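Local atomic coordinates of AncCDT-1 (Synthetic construct, PDB entry 5T0W), a protein that probably binds and carries amino acids as a periplasmic-type solute-binding protein, here holding arginine, and represents a reconstructed ancestor of cyclohexadienyl dehydratase. Residues 25-30 / 85-90; 101-106 / 209-214; 132-137 / 153-158. One frame throughout, in Å; residues are numbered along the deposited sequence.

Contact 1: 25-30 / 85-90. With ARG (arginine), chain E.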
ATOM      1  N   LEU A  25      10.198  11.198 -14.138  1.00 28.93           N
ATOM      2  CA  LEU A  25       9.285  10.087 -13.881  1.00 27.86           C
ATOM      3  C   LEU A  25       8.264  10.523 -12.848  1.00 28.06           C
ATOM      4  O   LEU A  25       8.636  10.948 -11.774  1.00 28.30           O
ATOM      5  CB  LEU A  25      10.029   8.859 -13.353  1.00 26.94           C
ATOM      6  CG  LEU A  25       9.103   7.669 -13.043  1.00 25.77           C
ATOM      7  CD1 LEU A  25       8.474   7.079 -14.311  1.00 25.55           C
ATOM      8  CD2 LEU A  25       9.856   6.637 -12.254  1.00 25.19           C
ATOM      9  N   ARG A  26       6.988  10.436 -13.192  1.00 28.35           N
ATOM     10  CA  ARG A  26       5.930  10.894 -12.308  1.00 28.97           C
ATOM     11  C   ARG A  26       5.333   9.700 -11.602  1.00 27.78           C
ATOM     12  O   ARG A  26       4.703   8.848 -12.236  1.00 27.18           O
ATOM     13  CB  ARG A  26       4.818  11.638 -13.077  1.00 30.34           C
ATOM     14  CG  ARG A  26       5.190  13.011 -13.621  1.00 32.21           C
ATOM     15  CD  ARG A  26       4.257  13.393 -14.752  1.00 33.57           C
ATOM     16  NE  ARG A  26       4.505  14.751 -15.237  1.00 36.00           N
ATOM     17  CZ  ARG A  26       3.962  15.280 -16.345  1.00 37.64           C
ATOM     18  NH1 ARG A  26       3.124  14.573 -17.101  1.00 37.61           N
ATOM     19  NH2 ARG A  26       4.264  16.525 -16.706  1.00 39.38           N
ATOM     20  N   VAL A  27       5.508   9.663 -10.285  1.00 27.62           N
ATOM     21  CA  VAL A  27       5.071   8.534  -9.477  1.00 26.66           C
ATOM     22  C   VAL A  27       3.889   8.888  -8.611  1.00 27.06           C
ATOM     23  O   VAL A  27       4.025   9.632  -7.639  1.00 27.77           O
ATOM     24  CB  VAL A  27       6.211   8.034  -8.565  1.00 26.25           C
ATOM     25  CG1 VAL A  27       5.734   6.897  -7.679  1.00 25.44           C
ATOM     26  CG2 VAL A  27       7.403   7.608  -9.409  1.00 26.06           C
ATOM     27  N   GLY A  28       2.745   8.310  -8.938  1.00 26.98           N
ATOM     28  CA  GLY A  28       1.549   8.434  -8.113  1.00 27.60           C
ATOM     29  C   GLY A  28       1.671   7.678  -6.810  1.00 27.40           C
ATOM     30  O   GLY A  28       1.946   6.479  -6.812  1.00 26.53           O
ATOM     31  N   THR A  29       1.527   8.389  -5.692  1.00 28.69           N
ATOM     32  CA  THR A  29       1.650   7.766  -4.366  1.00 28.90           C
ATOM     33  C   THR A  29       0.670   8.436  -3.332  1.00 29.90           C
ATOM     34  O   THR A  29       0.345   9.600  -3.506  1.00 31.09           O
ATOM     35  CB  THR A  29       3.161   7.607  -3.991  1.00 29.09           C
ATOM     36  OG1 THR A  29       3.321   6.681  -2.912  1.00 28.95           O
ATOM     37  CG2 THR A  29       3.812   8.928  -3.627  1.00 30.42           C
ATOM     38  N   ASP A  30       0.134   7.687  -2.346  1.00 29.56           N
ATOM     39  CA  ASP A  30      -0.739   8.204  -1.285  1.00 30.28           C
ATOM     40  C   ASP A  30       0.150   8.178  -0.068  1.00 30.60           C
ATOM     41  O   ASP A  30       0.316   7.150   0.615  1.00 29.87           O
ATOM     42  CB  ASP A  30      -1.999   7.360  -1.050  1.00 30.17           C
ATOM     43  CG  ASP A  30      -2.646   7.647   0.301  1.00 31.39           C
ATOM     44  OD1 ASP A  30      -2.083   7.224   1.341  1.00 31.58           O
ATOM     45  OD2 ASP A  30      -3.707   8.316   0.329  1.00 32.55           O
ATOM     46  N   ILE A  85       2.993   5.986 -13.087  1.00 22.49           N
ATOM     47  CA  ILE A  85       3.099   4.696 -12.409  1.00 21.47           C
ATOM     48  C   ILE A  85       2.681   4.806 -10.958  1.00 21.19           C
ATOM     49  O   ILE A  85       3.006   5.795 -10.283  1.00 21.54           O
ATOM     50  CB  ILE A  85       4.546   4.150 -12.505  1.00 21.10           C
ATOM     51  CG1 ILE A  85       4.689   2.773 -11.854  1.00 20.44           C
ATOM     52  CG2 ILE A  85       5.545   5.102 -11.846  1.00 21.36           C
ATOM     53  CD1 ILE A  85       5.896   2.003 -12.335  1.00 20.39           C
ATOM     54  N   VAL A  86       1.973   3.794 -10.460  1.00 20.75           N
ATOM     55  CA  VAL A  86       1.572   3.750  -9.032  1.00 20.59           C
ATOM     56  C   VAL A  86       2.626   2.976  -8.224  1.00 20.09           C
ATOM     57  O   VAL A  86       2.880   1.831  -8.508  1.00 19.71           O
ATOM     58  CB  VAL A  86       0.215   3.070  -8.858  1.00 20.59           C
ATOM     59  CG1 VAL A  86      -0.155   2.983  -7.406  1.00 20.53           C
ATOM     60  CG2 VAL A  86      -0.852   3.813  -9.628  1.00 21.35           C
ATOM     61  N   MET A  87       3.240   3.618  -7.246  1.00 20.31           N
ATOM     62  CA  MET A  87       4.140   2.937  -6.327  1.00 20.13           C
ATOM     63  C   MET A  87       3.709   3.293  -4.904  1.00 20.47           C
ATOM     64  O   MET A  87       4.076   4.340  -4.368  1.00 21.09           O
ATOM     65  CB  MET A  87       5.589   3.340  -6.578  1.00 20.41           C
ATOM     66  CG  MET A  87       6.002   3.289  -8.046  1.00 20.33           C
ATOM     67  SD  MET A  87       7.754   3.447  -8.496  1.00 20.74           S
ATOM     68  CE  MET A  87       8.657   2.095  -7.735  1.00 20.66           C
ATOM     69  N   SER A  88       2.795   2.492  -4.366  1.00 20.24           N
ATOM     70  CA  SER A  88       2.002   2.911  -3.198  1.00 20.70           C
ATOM     71  C   SER A  88       1.403   1.745  -2.444  1.00 20.51           C
ATOM     72  O   SER A  88       0.256   1.786  -2.017  1.00 20.74           O
ATOM     73  CB  SER A  88       0.906   3.915  -3.589  1.00 21.13           C
ATOM     74  OG  SER A  88       0.574   4.732  -2.484  1.00 21.91           O
ATOM     75  N   GLY A  89       2.208   0.709  -2.288  1.00 20.24           N
ATOM     76  CA  GLY A  89       1.814  -0.477  -1.548  1.00 20.24           C
ATOM     77  C   GLY A  89       0.606  -1.171  -2.120  1.00 19.98           C
ATOM     78  O   GLY A  89      -0.234  -1.638  -1.379  1.00 20.22           O
ATOM     79  N   MET A  90       0.510  -1.195  -3.446  1.00 19.66           N
ATOM     80  CA  MET A  90      -0.673  -1.686  -4.093  1.00 19.68           C
ATOM     81  C   MET A  90      -0.704  -3.200  -4.308  1.00 19.62           C
ATOM     82  O   MET A  90       0.114  -3.772  -5.000  1.00 19.47           O
ATOM     83  CB  MET A  90      -0.846  -0.989  -5.406  1.00 19.67           C
ATOM     84  CG  MET A  90      -2.161  -1.309  -6.048  1.00 20.00           C
ATOM     85  SD  MET A  90      -2.540  -0.169  -7.336  1.00 20.39           S
ATOM     86  CE  MET A  90      -4.037  -0.908  -7.942  1.00 21.04           C
TER
HETATM   87  N   ARG E 301      -2.282  -3.008   0.014  1.00  7.68           N
HETATM   88  CA  ARG E 301      -3.633  -2.449   0.157  1.00  7.57           C
HETATM   89  C   ARG E 301      -4.184  -2.252  -1.204  1.00  7.46           C
HETATM   90  O   ARG E 301      -5.398  -2.075  -1.314  1.00  7.30           O
HETATM   91  CB  ARG E 301      -3.592  -1.124   0.860  1.00  7.80           C
HETATM   92  CG  ARG E 301      -2.870  -0.091   0.044  1.00  8.38           C
HETATM   93  CD  ARG E 301      -3.036   1.308   0.631  1.00  8.75           C
HETATM   94  NE  ARG E 301      -1.906   2.138   0.244  1.00  9.10           N
HETATM   95  CZ  ARG E 301      -1.818   3.433   0.500  1.00  9.46           C
HETATM   96  NH1 ARG E 301      -0.729   4.119   0.132  1.00  9.40           N
HETATM   97  NH2 ARG E 301      -2.812   4.042   1.134  1.00  9.64           N
HETATM   98  OXT ARG E 301      -3.420  -2.247  -2.190  1.00  7.36           O
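Val27 and Ile85 run alongside each other from neighbouring parallel strands, with Val27 CG2 4.0 Å from Ile85 CG2. This is the dense part of the contact. The second branch of Val27, CG1, lies anti to the backbone N (chi1 177°) and reaches on to Met87, meeting its CG at 3.6 Å. Leu52 and Ala53 of helix 48-60 press on Met87, and Phe211 touches both Ile85 and Met87 from strand 207-213. Beneath these side chains the strands are joined by backbone bonds: Gly28 N donates to Ile85 O at 2.9 Å, and Met87 N to Gly28 O at 3.2 Å. Toward the start of the strand the grip slackens. The bond from Ile85 N to Arg26 O is weak at 3.4 Å, and the partly exposed Arg26 side chain extends off from strand 85-86.

At the end of strand 24-29 side-chain groups join the pairing. Thr29 OG1 donates to Met87 O at 2.9 Å and also bonds Ser37 OG. A valine here would fill similar space but is likely to leave Met87 O and Ser37 OG without their shared hydroxyl. Next along, Asp30 N points almost straight at Ser88 OG (3.0 Å, 172° at the hydrogen), and that same oxygen accepts NH1 of the bound arginine at 3.0 Å. The ligand NE donates to Ser88 O, and its terminal nitrogens make weak bonds to Asp30 O and OD1. Two carbonyls, a hydroxyl and a carboxylate thus surround the guanidinium, a set of acceptors that would suit a cationic side chain.

Contact 2: 101-106 / 209-214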
ATOM      1  N   ASP A 101      -2.368  -2.629 -15.626  1.00 23.61           N
ATOM      2  CA  ASP A 101      -1.386  -3.687 -15.673  1.00 23.14           C
ATOM      3  C   ASP A 101      -0.481  -3.562 -14.464  1.00 21.96           C
ATOM      4  O   ASP A 101      -0.073  -2.476 -14.084  1.00 21.49           O
ATOM      5  CB  ASP A 101      -0.530  -3.598 -16.952  1.00 23.63           C
ATOM      6  CG  ASP A 101      -1.186  -4.207 -18.206  1.00 25.02           C
ATOM      7  OD1 ASP A 101      -1.993  -5.145 -18.094  1.00 25.55           O
ATOM      8  OD2 ASP A 101      -0.863  -3.686 -19.316  1.00 25.71           O
ATOM      9  N   PHE A 102      -0.106  -4.695 -13.892  1.00 21.73           N
ATOM     10  CA  PHE A 102       0.836  -4.741 -12.780  1.00 20.94           C
ATOM     11  C   PHE A 102       2.178  -5.309 -13.177  1.00 21.01           C
ATOM     12  O   PHE A 102       2.279  -6.221 -13.971  1.00 21.68           O
ATOM     13  CB  PHE A 102       0.284  -5.606 -11.678  1.00 20.84           C
ATOM     14  CG  PHE A 102      -0.799  -4.964 -10.922  1.00 20.69           C
ATOM     15  CD1 PHE A 102      -0.504  -4.088  -9.880  1.00 20.12           C
ATOM     16  CD2 PHE A 102      -2.109  -5.219 -11.238  1.00 21.33           C
ATOM     17  CE1 PHE A 102      -1.504  -3.505  -9.162  1.00 20.17           C
ATOM     18  CE2 PHE A 102      -3.114  -4.640 -10.523  1.00 21.38           C
ATOM     19  CZ  PHE A 102      -2.813  -3.782  -9.493  1.00 20.79           C
ATOM     20  N   SER A 103       3.217  -4.753 -12.575  1.00 20.51           N
ATOM     21  CA  SER A 103       4.536  -5.311 -12.633  1.00 20.67           C
ATOM     22  C   SER A 103       4.533  -6.678 -11.973  1.00 20.92           C
ATOM     23  O   SER A 103       3.518  -7.126 -11.395  1.00 20.89           O
ATOM     24  CB  SER A 103       5.507  -4.404 -11.866  1.00 20.24           C
ATOM     25  OG  SER A 103       5.402  -4.584 -10.456  1.00 19.93           O
ATOM     26  N   ASP A 104       5.663  -7.351 -12.073  1.00 21.36           N
ATOM     27  CA  ASP A 104       5.877  -8.539 -11.269  1.00 21.76           C
ATOM     28  C   ASP A 104       5.864  -8.167  -9.776  1.00 21.22           C
ATOM     29  O   ASP A 104       6.112  -7.015  -9.444  1.00 20.69           O
ATOM     30  CB  ASP A 104       7.206  -9.192 -11.617  1.00 22.53           C
ATOM     31  CG  ASP A 104       7.235  -9.733 -13.007  1.00 23.33           C
ATOM     32  OD1 ASP A 104       6.250 -10.404 -13.384  1.00 23.73           O
ATOM     33  OD2 ASP A 104       8.271  -9.552 -13.687  1.00 23.77           O
ATOM     34  N   PRO A 105       5.567  -9.139  -8.886  1.00 21.55           N
ATOM     35  CA  PRO A 105       5.447  -8.829  -7.452  1.00 21.29           C
ATOM     36  C   PRO A 105       6.683  -8.202  -6.910  1.00 21.50           C
ATOM     37  O   PRO A 105       7.742  -8.686  -7.215  1.00 22.13           O
ATOM     38  CB  PRO A 105       5.225 -10.207  -6.812  1.00 22.00           C
ATOM     39  CG  PRO A 105       4.553 -10.998  -7.880  1.00 22.42           C
ATOM     40  CD  PRO A 105       5.217 -10.545  -9.156  1.00 22.39           C
ATOM     41  N   TYR A 106       6.567  -7.123  -6.145  1.00 21.39           N
ATOM     42  CA  TYR A 106       7.745  -6.523  -5.521  1.00 22.04           C
ATOM     43  C   TYR A 106       7.814  -6.743  -4.002  1.00 23.37           C
ATOM     44  O   TYR A 106       8.728  -6.215  -3.360  1.00 23.81           O
ATOM     45  CB  TYR A 106       7.909  -5.041  -5.878  1.00 21.43           C
ATOM     46  CG  TYR A 106       6.989  -4.026  -5.180  1.00 20.84           C
ATOM     47  CD1 TYR A 106       7.380  -3.359  -4.021  1.00 21.10           C
ATOM     48  CD2 TYR A 106       5.776  -3.647  -5.756  1.00 20.24           C
ATOM     49  CE1 TYR A 106       6.562  -2.410  -3.417  1.00 20.85           C
ATOM     50  CE2 TYR A 106       4.967  -2.710  -5.164  1.00 20.02           C
ATOM     51  CZ  TYR A 106       5.361  -2.083  -3.997  1.00 20.32           C
ATOM     52  OH  TYR A 106       4.549  -1.116  -3.434  1.00 20.31           O
ATOM     53  N   LEU A 209       2.222  -7.477  -3.820  1.00 21.86           N
ATOM     54  CA  LEU A 209       2.074  -6.077  -4.210  1.00 21.25           C
ATOM     55  C   LEU A 209       2.774  -5.907  -5.540  1.00 20.35           C
ATOM     56  O   LEU A 209       3.750  -6.620  -5.840  1.00 20.01           O
ATOM     57  CB  LEU A 209       2.719  -5.170  -3.182  1.00 21.20           C
ATOM     58  CG  LEU A 209       2.399  -5.440  -1.722  1.00 21.97           C
ATOM     59  CD1 LEU A 209       3.059  -4.416  -0.813  1.00 22.12           C
ATOM     60  CD2 LEU A 209       0.896  -5.415  -1.491  1.00 22.75           C
ATOM     61  N   GLY A 210       2.300  -4.960  -6.329  1.00 20.12           N
ATOM     62  CA  GLY A 210       2.969  -4.569  -7.575  1.00 19.44           C
ATOM     63  C   GLY A 210       2.881  -3.076  -7.821  1.00 19.34           C
ATOM     64  O   GLY A 210       2.127  -2.371  -7.163  1.00 19.86           O
ATOM     65  N   PHE A 211       3.613  -2.618  -8.832  1.00 18.83           N
ATOM     66  CA  PHE A 211       3.446  -1.280  -9.385  1.00 18.87           C
ATOM     67  C   PHE A 211       2.516  -1.288 -10.581  1.00 19.09           C
ATOM     68  O   PHE A 211       2.652  -2.110 -11.479  1.00 18.88           O
ATOM     69  CB  PHE A 211       4.785  -0.741  -9.817  1.00 18.40           C
ATOM     70  CG  PHE A 211       5.819  -0.877  -8.775  1.00 18.36           C
ATOM     71  CD1 PHE A 211       5.611  -0.327  -7.515  1.00 18.83           C
ATOM     72  CD2 PHE A 211       6.990  -1.558  -9.026  1.00 18.05           C
ATOM     73  CE1 PHE A 211       6.577  -0.450  -6.539  1.00 18.98           C
ATOM     74  CE2 PHE A 211       7.957  -1.675  -8.068  1.00 18.24           C
ATOM     75  CZ  PHE A 211       7.751  -1.139  -6.819  1.00 18.70           C
ATOM     76  N   ALA A 212       1.578  -0.345 -10.605  1.00 19.68           N
ATOM     77  CA  ALA A 212       0.537  -0.310 -11.654  1.00 20.22           C
ATOM     78  C   ALA A 212       0.887   0.658 -12.758  1.00 20.09           C
ATOM     79  O   ALA A 212       1.405   1.715 -12.478  1.00 20.03           O
ATOM     80  CB  ALA A 212      -0.799   0.078 -11.053  1.00 21.26           C
ATOM     81  N   ILE A 213       0.580   0.291 -13.996  1.00 20.23           N
ATOM     82  CA  ILE A 213       0.631   1.231 -15.099  1.00 20.43           C
ATOM     83  C   ILE A 213      -0.600   1.059 -15.991  1.00 21.53           C
ATOM     84  O   ILE A 213      -1.253   0.008 -15.959  1.00 21.91           O
ATOM     85  CB  ILE A 213       1.887   1.062 -15.963  1.00 19.65           C
ATOM     86  CG1 ILE A 213       1.850  -0.271 -16.700  1.00 19.57           C
ATOM     87  CG2 ILE A 213       3.148   1.153 -15.116  1.00 18.95           C
ATOM     88  CD1 ILE A 213       2.837  -0.343 -17.850  1.00 19.19           C
ATOM     89  N   ARG A 214      -0.886   2.061 -16.812  1.00 22.39           N
ATOM     90  CA  ARG A 214      -1.967   1.951 -17.777  1.00 23.77           C
ATOM     91  C   ARG A 214      -1.741   0.776 -18.723  1.00 23.91           C
ATOM     92  O   ARG A 214      -0.599   0.469 -19.081  1.00 22.96           O
ATOM     93  CB  ARG A 214      -2.074   3.209 -18.623  1.00 24.38           C
ATOM     94  CG  ARG A 214      -2.496   4.424 -17.876  1.00 25.02           C
ATOM     95  CD  ARG A 214      -2.602   5.586 -18.853  1.00 25.88           C
ATOM     96  NE  ARG A 214      -1.297   6.135 -19.261  1.00 25.01           N
ATOM     97  CZ  ARG A 214      -0.535   6.932 -18.513  1.00 24.63           C
ATOM     98  NH1 ARG A 214      -0.909   7.271 -17.285  1.00 24.97           N
ATOM     99  NH2 ARG A 214       0.619   7.379 -18.982  1.00 24.09           N
TER
HETATM  100  O   HOH W   1       2.835  -0.205  -5.245  1.00  4.52           O
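Tyr106 CG sits between its backbone N and carbonyl carbon (chi1 76°), while Phe211 CG is anti to its own carbonyl carbon (chi1 -50°); together these torsions lay the two rings over each other. They form an offset stack with centroids 3.8 Å apart and planes inclined by 16°. Next to the stack, strand 207-213 pairs antiparallel with the short strand 101-102, within the two-lobed periplasmic binding protein fold.

The Tyr106 ring is enclosed on three sides: Phe211 over one face, Leu209 CB over the opposite face in a CH-pi contact, and the carbonyl carbon of Gly210 at the edge. Farther along, Asp101 and Ile213 are a hydrogen-bonded pair, with Asp101 N to Ile213 O at 2.9 Å and Ile213 N to Asp101 O at 2.8 Å. The next pair, Phe102 and Ala212, is non-hydrogen-bonded, and Phe102 CE1 rests obliquely 4.1 Å from Ala212 CB.

At Ser103 the regular ladder gives way. Its N still donates to Phe211 O, but the return bond from Phe211 N goes to the side-chain OG at 3.1 Å. That hydroxyl in turn donates to Asp104 O; it thus both accepts and donates, which probably restrains its rotation. The chain then swings round until Tyr106 N reaches Leu209 O at 2.9 Å. Helix 218-233 backs the region, its Trp227 touching Phe211 and its Leu221 touching Ile213. At the far end of the tyrosine, one water lies 2.7 Å from Tyr106 OH and donates to Gly210 O at 3.0 Å.

Contact 3: 132-137 / 153-158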
ATOM      1  N   PRO A 132     -22.429  -7.959  15.705  1.00 33.77           N
ATOM      2  CA  PRO A 132     -23.099  -6.731  15.261  1.00 33.98           C
ATOM      3  C   PRO A 132     -22.759  -5.471  16.066  1.00 35.03           C
ATOM      4  O   PRO A 132     -23.004  -4.355  15.592  1.00 35.49           O
ATOM      5  CB  PRO A 132     -24.585  -7.073  15.378  1.00 35.53           C
ATOM      6  CG  PRO A 132     -24.668  -8.526  15.710  1.00 35.71           C
ATOM      7  CD  PRO A 132     -23.368  -8.872  16.364  1.00 35.17           C
ATOM      8  N   ASP A 133     -22.211  -5.653  17.263  1.00 36.10           N
ATOM      9  CA  ASP A 133     -21.797  -4.537  18.131  1.00 37.88           C
ATOM     10  C   ASP A 133     -20.371  -4.048  17.846  1.00 36.56           C
ATOM     11  O   ASP A 133     -19.965  -2.985  18.335  1.00 37.90           O
ATOM     12  CB  ASP A 133     -21.920  -4.899  19.632  1.00 40.55           C
ATOM     13  CG  ASP A 133     -21.347  -6.265  19.967  1.00 40.10           C
ATOM     14  OD1 ASP A 133     -20.857  -6.968  19.086  1.00 38.01           O
ATOM     15  OD2 ASP A 133     -21.411  -6.679  21.126  1.00 42.64           O
ATOM     16  N   VAL A 134     -19.638  -4.801  17.028  1.00 34.18           N
ATOM     17  CA  VAL A 134     -18.252  -4.468  16.691  1.00 32.90           C
ATOM     18  C   VAL A 134     -18.128  -3.442  15.553  1.00 31.26           C
ATOM     19  O   VAL A 134     -18.713  -3.609  14.493  1.00 30.14           O
ATOM     20  CB  VAL A 134     -17.469  -5.741  16.318  1.00 31.82           C
ATOM     21  CG1 VAL A 134     -16.144  -5.395  15.677  1.00 30.59           C
ATOM     22  CG2 VAL A 134     -17.266  -6.615  17.549  1.00 33.66           C
ATOM     23  N   LYS A 135     -17.373  -2.371  15.809  1.00 31.58           N
ATOM     24  CA  LYS A 135     -17.037  -1.362  14.795  1.00 30.37           C
ATOM     25  C   LYS A 135     -15.586  -1.542  14.389  1.00 28.33           C
ATOM     26  O   LYS A 135     -14.699  -1.555  15.233  1.00 29.18           O
ATOM     27  CB  LYS A 135     -17.223   0.066  15.330  1.00 32.93           C
ATOM     28  CG  LYS A 135     -18.641   0.441  15.747  1.00 35.49           C
ATOM     29  CD  LYS A 135     -18.660   1.781  16.486  1.00 38.94           C
ATOM     30  CE  LYS A 135     -19.687   1.858  17.620  1.00 42.41           C
ATOM     31  NZ  LYS A 135     -20.804   2.813  17.362  1.00 44.99           N
ATOM     32  N   VAL A 136     -15.350  -1.664  13.098  1.00 25.99           N
ATOM     33  CA  VAL A 136     -14.004  -1.824  12.555  1.00 24.47           C
ATOM     34  C   VAL A 136     -13.660  -0.767  11.537  1.00 23.53           C
ATOM     35  O   VAL A 136     -14.456  -0.523  10.649  1.00 23.27           O
ATOM     36  CB  VAL A 136     -13.967  -3.187  11.788  1.00 23.35           C
ATOM     37  CG1 VAL A 136     -12.642  -3.412  11.083  1.00 22.51           C
ATOM     38  CG2 VAL A 136     -14.348  -4.345  12.714  1.00 24.20           C
ATOM     39  N   ALA A 137     -12.462  -0.193  11.641  1.00 23.22           N
ATOM     40  CA  ALA A 137     -12.019   0.890  10.778  1.00 22.73           C
ATOM     41  C   ALA A 137     -11.040   0.396   9.726  1.00 21.21           C
ATOM     42  O   ALA A 137     -10.219  -0.476   9.988  1.00 20.94           O
ATOM     43  CB  ALA A 137     -11.356   2.000  11.588  1.00 24.20           C
ATOM     44  N   PRO A 153     -19.481  -9.435   7.833  1.00 35.61           N
ATOM     45  CA  PRO A 153     -20.647  -8.753   7.271  1.00 35.89           C
ATOM     46  C   PRO A 153     -21.630  -8.321   8.349  1.00 35.60           C
ATOM     47  O   PRO A 153     -22.368  -7.365   8.138  1.00 36.44           O
ATOM     48  CB  PRO A 153     -21.285  -9.819   6.364  1.00 37.79           C
ATOM     49  CG  PRO A 153     -20.847 -11.119   6.936  1.00 38.34           C
ATOM     50  CD  PRO A 153     -19.464 -10.862   7.479  1.00 37.16           C
ATOM     51  N   LYS A 154     -21.615  -8.996   9.493  1.00 34.88           N
ATOM     52  CA  LYS A 154     -22.395  -8.518  10.651  1.00 34.72           C
ATOM     53  C   LYS A 154     -21.836  -7.231  11.300  1.00 33.97           C
ATOM     54  O   LYS A 154     -22.586  -6.520  11.976  1.00 35.05           O
ATOM     55  CB  LYS A 154     -22.551  -9.570  11.748  1.00 34.98           C
ATOM     56  CG  LYS A 154     -23.407 -10.736  11.352  1.00 36.06           C
ATOM     57  CD  LYS A 154     -23.491 -11.669  12.529  1.00 36.81           C
ATOM     58  CE  LYS A 154     -23.966 -13.047  12.146  1.00 38.15           C
ATOM     59  NZ  LYS A 154     -24.171 -13.801  13.416  1.00 39.36           N
ATOM     60  N   ALA A 155     -20.552  -6.934  11.125  1.00 32.39           N
ATOM     61  CA  ALA A 155     -19.948  -5.805  11.834  1.00 32.18           C
ATOM     62  C   ALA A 155     -20.277  -4.501  11.170  1.00 32.67           C
ATOM     63  O   ALA A 155     -20.774  -4.477  10.044  1.00 33.10           O
ATOM     64  CB  ALA A 155     -18.434  -5.970  11.938  1.00 31.11           C
ATOM     65  N   LYS A 156     -19.975  -3.410  11.869  1.00 33.59           N
ATOM     66  CA  LYS A 156     -20.076  -2.071  11.305  1.00 34.58           C
ATOM     67  C   LYS A 156     -18.705  -1.633  10.771  1.00 32.50           C
ATOM     68  O   LYS A 156     -17.809  -1.353  11.523  1.00 31.85           O
ATOM     69  CB  LYS A 156     -20.575  -1.079  12.348  1.00 37.41           C
ATOM     70  CG  LYS A 156     -22.017  -1.303  12.733  1.00 40.60           C
ATOM     71  CD  LYS A 156     -22.419  -0.441  13.929  1.00 44.10           C
ATOM     72  CE  LYS A 156     -23.896  -0.577  14.255  1.00 46.69           C
ATOM     73  NZ  LYS A 156     -24.220   0.113  15.534  1.00 50.35           N
ATOM     74  N   ILE A 157     -18.589  -1.535   9.461  1.00 31.68           N
ATOM     75  CA  ILE A 157     -17.374  -1.080   8.839  1.00 30.70           C
ATOM     76  C   ILE A 157     -17.428   0.440   8.664  1.00 32.29           C
ATOM     77  O   ILE A 157     -18.384   0.972   8.096  1.00 33.90           O
ATOM     78  CB  ILE A 157     -17.173  -1.731   7.475  1.00 29.97           C
ATOM     79  CG1 ILE A 157     -17.397  -3.241   7.557  1.00 29.90           C
ATOM     80  CG2 ILE A 157     -15.787  -1.419   6.945  1.00 28.92           C
ATOM     81  CD1 ILE A 157     -16.491  -3.944   8.529  1.00 29.36           C
ATOM     82  N   ARG A 158     -16.410   1.129   9.169  1.00 32.51           N
ATOM     83  CA  ARG A 158     -16.263   2.561   9.006  1.00 34.17           C
ATOM     84  C   ARG A 158     -14.978   2.853   8.205  1.00 32.28           C
ATOM     85  O   ARG A 158     -13.913   2.338   8.492  1.00 30.26           O
ATOM     86  CB  ARG A 158     -16.223   3.241  10.372  1.00 37.08           C
ATOM     87  CG  ARG A 158     -17.511   3.228  11.166  1.00 40.63           C
ATOM     88  CD  ARG A 158     -18.287   4.547  11.119  1.00 45.22           C
ATOM     89  NE  ARG A 158     -18.945   4.793  12.416  1.00 49.28           N
ATOM     90  CZ  ARG A 158     -18.307   5.204  13.520  1.00 50.83           C
ATOM     91  NH1 ARG A 158     -16.983   5.422  13.498  1.00 49.98           N
ATOM     92  NH2 ARG A 158     -18.985   5.384  14.647  1.00 53.39           N
TER
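Lys156 meets the other strand with its backbone and its side chain alike. Its N donates to Val134 O at 2.9 Å, and its O takes the N-H of Val136 at 2.9 Å, so the two peptide bonds either side of Lys135 are both tied to this one residue. The Lys156 side chain is extended beyond CG and runs back toward the loop, where its CE lies 4.1 Å from Pro132 O. Near its root, Lys156 CB rests beside Lys135 CG, and the two lysines project together from the sheet.

Pro132 sits at the exposed end of the contact, where no strand pairing has yet begun. There Pro132 CA makes a CA-H...O contact with Lys154 O at 3.3 Å.

These parallel strands, 135-139 and 156-160, are joined by helix 143-151 into a beta-alpha-beta unit, and their short segments meet at 28°. On the face opposite the lysines, Ile157 CD1 comes 4.2 Å from Val136 CB; before the strands begin, Ala155 CB loosely touches Val134 CG1.

Arg158 carries the ladder on, its N donating nearly straight to Val136 O (3.0 Å, 173° at the hydrogen). Bends at chi2 (-101°) and chi3 bring its side chain alongside Lys135, whose CD lies over one face of the guanidinium, 4.1 Å from NH2. The two charges come close as well, with Lys135 NZ 4.2 Å from Arg158 NH2, a proximity that would probably cost energy; on its other nitrogen, NH1, Arg158 has a salt bridge to Glu169.

From the N terminus, strand 24-29 runs into the ligand pocket, and contact 1 closes the first loop when the chain returns at 85-90, after helix 48-60, strand 63-68 and helix 74-79. Contact 2 opens shortly afterwards at 101-106 and closes only at 209-214. Within that long excursion the chain builds the other lobe, and contact 3 closes a short loop of its own there, wholly inside the span of contact 2; none of the three cross. Contacts 1 and 2 touch, with Val86 N 3.0 Å from Ala212 O, so strand 207-213 is fastened to the first lobe. Contact 3 lies apart, its centre about 30 Å from that of contact 1.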